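Local coordinates for DUF917 domain-containing protein (Chromobacterium violaceum, PDB 2O3I), which is of unknown function but combines the N-terminal and C-terminal domains of the S-Me-THD-like family, at residues A[230-235]-A[248-253]; A[18-23]-A[226-231]. The protein carries 2 engineered substitutions. All blocks are in the same frame, centred on the assembly; numbering follows the deposited sequence.

Contact 1: A[230-235]-A[248-253]; sequences LKLGRA and LDFLRR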
# COMPACT_ATOMS: atom_id res chain seq x y z
N LEU A 230 -12.54 11.59 31.15
CA LEU A 230 -12.54 12.97 31.62
C LEU A 230 -12.72 13.07 33.14
O LEU A 230 -12.07 13.88 33.81
CB LEU A 230 -13.64 13.77 30.92
CG LEU A 230 -13.82 15.23 31.37
CD1 LEU A 230 -12.57 16.05 31.04
CD2 LEU A 230 -15.06 15.82 30.69
N LYS A 231 -13.60 12.24 33.70
CA LYS A 231 -13.83 12.27 35.13
C LYS A 231 -12.59 11.84 35.90
O LYS A 231 -12.24 12.44 36.93
CB LYS A 231 -15.02 11.37 35.50
CG LYS A 231 -15.38 11.41 36.98
CD LYS A 231 -16.68 10.68 37.27
CE LYS A 231 -16.98 10.67 38.76
NZ LYS A 231 -18.18 9.83 39.05
N LEU A 232 -11.90 10.80 35.41
CA LEU A 232 -10.69 10.34 36.08
C LEU A 232 -9.58 11.39 35.96
O LEU A 232 -8.85 11.67 36.92
CB LEU A 232 -10.21 9.01 35.48
CG LEU A 232 -8.78 8.57 35.84
CD1 LEU A 232 -8.66 8.39 37.34
CD2 LEU A 232 -8.44 7.27 35.11
N GLY A 233 -9.47 11.95 34.76
CA GLY A 233 -8.46 12.96 34.50
C GLY A 233 -8.60 14.16 35.42
O GLY A 233 -7.61 14.68 35.93
N ARG A 234 -9.84 14.60 35.63
CA ARG A 234 -10.09 15.73 36.50
C ARG A 234 -9.61 15.42 37.91
O ARG A 234 -8.99 16.26 38.56
CB ARG A 234 -11.59 16.06 36.51
CG ARG A 234 -12.04 16.87 35.29
CD ARG A 234 -13.55 17.03 35.22
NE ARG A 234 -13.92 17.95 34.14
CZ ARG A 234 -15.16 18.22 33.77
NH1 ARG A 234 -16.19 17.63 34.37
NH2 ARG A 234 -15.39 19.08 32.79
N ALA A 235 -9.87 14.21 38.38
CA ALA A 235 -9.45 13.82 39.72
C ALA A 235 -7.92 13.76 39.80
O ALA A 235 -7.33 14.08 40.83
CB ALA A 235 -10.05 12.46 40.08
N LEU A 248 -7.37 2.75 43.03
CA LEU A 248 -8.31 1.65 43.09
C LEU A 248 -9.59 2.08 43.79
O LEU A 248 -10.70 1.71 43.38
CB LEU A 248 -7.69 0.45 43.82
CG LEU A 248 -6.49 -0.20 43.14
CD1 LEU A 248 -5.90 -1.24 44.07
CD2 LEU A 248 -6.91 -0.84 41.82
N ASP A 249 -9.46 2.87 44.85
CA ASP A 249 -10.63 3.35 45.57
C ASP A 249 -11.49 4.18 44.62
O ASP A 249 -12.69 3.93 44.49
CB ASP A 249 -10.22 4.18 46.79
CG ASP A 249 -9.67 3.33 47.94
OD1 ASP A 249 -9.60 2.09 47.78
OD2 ASP A 249 -9.32 3.89 49.00
N PHE A 250 -10.87 5.15 43.94
CA PHE A 250 -11.58 6.03 43.00
C PHE A 250 -12.29 5.23 41.91
O PHE A 250 -13.46 5.47 41.61
CB PHE A 250 -10.61 7.02 42.34
CG PHE A 250 -11.28 8.02 41.43
CD1 PHE A 250 -11.85 9.18 41.95
CD2 PHE A 250 -11.38 7.78 40.06
CE1 PHE A 250 -12.50 10.09 41.11
CE2 PHE A 250 -12.03 8.68 39.23
CZ PHE A 250 -12.59 9.84 39.75
N LEU A 251 -11.55 4.31 41.31
CA LEU A 251 -12.09 3.48 40.24
C LEU A 251 -13.34 2.74 40.68
O LEU A 251 -14.34 2.69 39.96
CB LEU A 251 -11.05 2.47 39.77
CG LEU A 251 -9.82 3.00 39.02
CD1 LEU A 251 -8.78 1.88 38.91
CD2 LEU A 251 -10.21 3.50 37.64
N ARG A 252 -13.28 2.17 41.88
CA ARG A 252 -14.39 1.40 42.41
C ARG A 252 -15.59 2.26 42.80
O ARG A 252 -16.71 2.00 42.36
CB ARG A 252 -13.92 0.59 43.62
CG ARG A 252 -14.96 -0.37 44.17
CD ARG A 252 -14.46 -1.08 45.41
NE ARG A 252 -14.17 -0.15 46.50
CZ ARG A 252 -12.96 0.34 46.79
NH1 ARG A 252 -11.91 -0.01 46.06
NH2 ARG A 252 -12.82 1.19 47.80
N ARG A 253 -15.34 3.29 43.61
CA ARG A 253 -16.39 4.18 44.09
C ARG A 253 -16.93 5.20 43.08
O ARG A 253 -18.13 5.47 43.06
CB ARG A 253 -15.89 4.93 45.33
CG ARG A 253 -15.41 4.02 46.45
CD ARG A 253 -14.76 4.81 47.58
NE ARG A 253 -14.19 3.93 48.60
CZ ARG A 253 -13.35 4.33 49.55
NH1 ARG A 253 -12.99 5.60 49.64
NH2 ARG A 253 -12.87 3.45 50.42

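Contact 2: A[18-23]-A[226-231]; sequences CFFGSG and LSRALK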
# COMPACT_ATOMS: atom_id res chain seq x y z
N CYS A 18 -5.16 8.20 28.97
CA CYS A 18 -3.84 7.57 29.00
C CYS A 18 -3.90 6.37 29.94
O CYS A 18 -3.42 5.28 29.61
CB CYS A 18 -2.78 8.57 29.47
SG CYS A 18 -1.08 7.89 29.62
N PHE A 19 -4.48 6.56 31.12
CA PHE A 19 -4.59 5.47 32.08
C PHE A 19 -5.48 4.35 31.52
O PHE A 19 -5.21 3.17 31.75
CB PHE A 19 -5.16 5.97 33.41
CG PHE A 19 -5.20 4.91 34.48
CD1 PHE A 19 -4.03 4.49 35.11
CD2 PHE A 19 -6.41 4.29 34.82
CE1 PHE A 19 -4.06 3.46 36.05
CE2 PHE A 19 -6.44 3.27 35.75
CZ PHE A 19 -5.27 2.84 36.37
N PHE A 20 -6.53 4.70 30.79
CA PHE A 20 -7.42 3.69 30.22
C PHE A 20 -6.85 3.14 28.90
O PHE A 20 -7.47 2.30 28.25
CB PHE A 20 -8.83 4.26 29.97
CG PHE A 20 -9.63 4.50 31.23
CD1 PHE A 20 -9.92 3.45 32.10
CD2 PHE A 20 -10.07 5.78 31.56
CE1 PHE A 20 -10.64 3.66 33.28
CE2 PHE A 20 -10.79 6.01 32.74
CZ PHE A 20 -11.07 4.94 33.60
N GLY A 21 -5.66 3.61 28.52
CA GLY A 21 -5.05 3.16 27.29
C GLY A 21 -4.24 1.88 27.39
O GLY A 21 -3.70 1.40 26.39
N SER A 22 -4.15 1.32 28.60
CA SER A 22 -3.40 0.09 28.84
C SER A 22 -1.97 0.18 28.29
O SER A 22 -1.48 -0.74 27.64
CB SER A 22 -4.12 -1.11 28.22
OG SER A 22 -3.50 -2.34 28.57
N GLY A 23 -1.31 1.31 28.55
CA GLY A 23 0.05 1.51 28.10
C GLY A 23 0.23 2.09 26.71
O GLY A 23 1.28 2.65 26.40
N LEU A 226 -15.34 8.23 26.77
CA LEU A 226 -14.75 9.55 26.75
C LEU A 226 -15.04 10.25 28.08
O LEU A 226 -14.13 10.79 28.71
CB LEU A 226 -15.29 10.37 25.57
CG LEU A 226 -14.55 11.67 25.25
CD1 LEU A 226 -14.80 12.06 23.81
CD2 LEU A 226 -14.97 12.78 26.21
N SER A 227 -16.30 10.23 28.52
CA SER A 227 -16.65 10.88 29.77
C SER A 227 -15.95 10.29 31.01
O SER A 227 -15.52 11.03 31.90
CB SER A 227 -18.17 10.88 29.96
OG SER A 227 -18.74 9.62 29.69
N ARG A 228 -15.82 8.97 31.07
CA ARG A 228 -15.14 8.39 32.22
C ARG A 228 -13.65 8.77 32.18
O ARG A 228 -13.02 8.93 33.21
CB ARG A 228 -15.30 6.86 32.24
CG ARG A 228 -14.55 6.17 31.15
CD ARG A 228 -14.26 4.72 31.50
NE ARG A 228 -13.23 4.23 30.59
CZ ARG A 228 -13.03 2.96 30.29
NH1 ARG A 228 -13.79 2.02 30.82
NH2 ARG A 228 -12.09 2.64 29.41
N ALA A 229 -13.10 8.93 30.98
CA ALA A 229 -11.70 9.33 30.86
C ALA A 229 -11.55 10.74 31.42
O ALA A 229 -10.56 11.05 32.09
CB ALA A 229 -11.26 9.30 29.40
N LEU A 230 -12.54 11.59 31.15
CA LEU A 230 -12.54 12.97 31.62
C LEU A 230 -12.72 13.07 33.14
O LEU A 230 -12.07 13.88 33.81
CB LEU A 230 -13.64 13.77 30.92
CG LEU A 230 -13.82 15.23 31.37
CD1 LEU A 230 -12.57 16.05 31.04
CD2 LEU A 230 -15.06 15.82 30.69
N LYS A 231 -13.60 12.24 33.70
CA LYS A 231 -13.83 12.27 35.13
C LYS A 231 -12.59 11.84 35.90
O LYS A 231 -12.24 12.44 36.93
CB LYS A 231 -15.02 11.37 35.50
CG LYS A 231 -15.38 11.41 36.98
CD LYS A 231 -16.68 10.68 37.27
CE LYS A 231 -16.98 10.67 38.76
NZ LYS A 231 -18.18 9.83 39.05

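Contact 1: A[230-235]-A[248-253]
Helices 225-237 and 244-255 form an alpha-alpha hairpin, and Phe250 of the second reaches across to Leu232 and Ala235 of the first. The axes of the short helical segments stand 11.5 Å apart at closest approach. Phe250 makes every close contact between them. CG of Phe250 lies anti to the backbone N (chi1 -176°), and this carries the ring out toward the facing helix. Its far end sits against one turn of that helix. Ala235 CB touches the ring at CE1, 3.6 Å away, and is almost as close to CZ. On the neighbouring side, Leu232 CD1 lies 3.9 Å from Phe250 CE2. Leu232 CA is 3.8 Å from the same CE2, so the ring also rests on the backbone. The carbonyl O of Lys231 lies 3.9 Å from Phe250 CZ. That oxygen accepts the helix bond from Ala235 N.

Segments 230-235 and 248-253 run at 144° to each other, and their helices are joined by a short link. The side chains that meet are mostly apolar. Leu232 also packs on Met247, and Phe250 on Leu255. Leu251 packs on Leu358 of strand 352-358.

Charges border the hairpin. The chain of Lys231 is extended, and its NZ makes a salt bridge with Glu254. Asp249 is shared by two arginines of its own helix. Arg252 NH2 gives its OD1 a weak hydrogen bond of 3.3 Å, within a salt bridge. Arg253 NH2 makes a longer ion pair with OD2, without an N-H pointing at it.

Contact 2: A[18-23]-A[226-231]
Arg228 NH2 lies 3.5 Å from Phe20 CD1 and gives a weak hydrogen bond to Gly135 O. The guanidinium is laid over the Phe20 ring. The two planes are 24° apart, and their centres are separated by 3.9 Å. Arg228 NE sits over the middle of the ring, while NH2 lies over the CG-CD1 side. The aliphatic part joins in, with Arg228 CD making a CH-pi contact 4.0 Å from the Phe20 ring centroid. CG of Arg228 sits between the backbone N and the carbonyl carbon (chi1 69°). From CG to NE the chain is extended, which brings the charged end across the ring.

Ala229 takes the edge of the same ring. Its CA lies near the ring plane, 3.9 Å from Phe20 CE2. Leu255 of helix 244-255 packs against both Phe20 and Arg228. The contact is buried overall, although Arg228 keeps some exposure. Phe20 sits just past helix 10-19, in a type I beta turn from Phe19 to Ser22. The whole is a cation-pi stack between a helix-ending turn and the flank of helix 225-237.

From the N terminus, helix 10-19 ends in the turn at 18-23, where contact 2 begins. The chain then runs through 202 residues, including most of the mixed sheet, before helix 225-237 returns and closes this long loop. Contact 2 thus joins the N-terminal and C-terminal S-Me-THD-like domains. Contact 1 follows directly and closes a short loop, with 12 residues between segments 230-235 and 248-253. The loops meet end to end on helix 225-237, sharing Leu230 and Lys231. Leu232 joins the contacts in space: its CD2 lies 3.6 Å from Phe20 CE2 and 3.6 Å from Phe19 CD2.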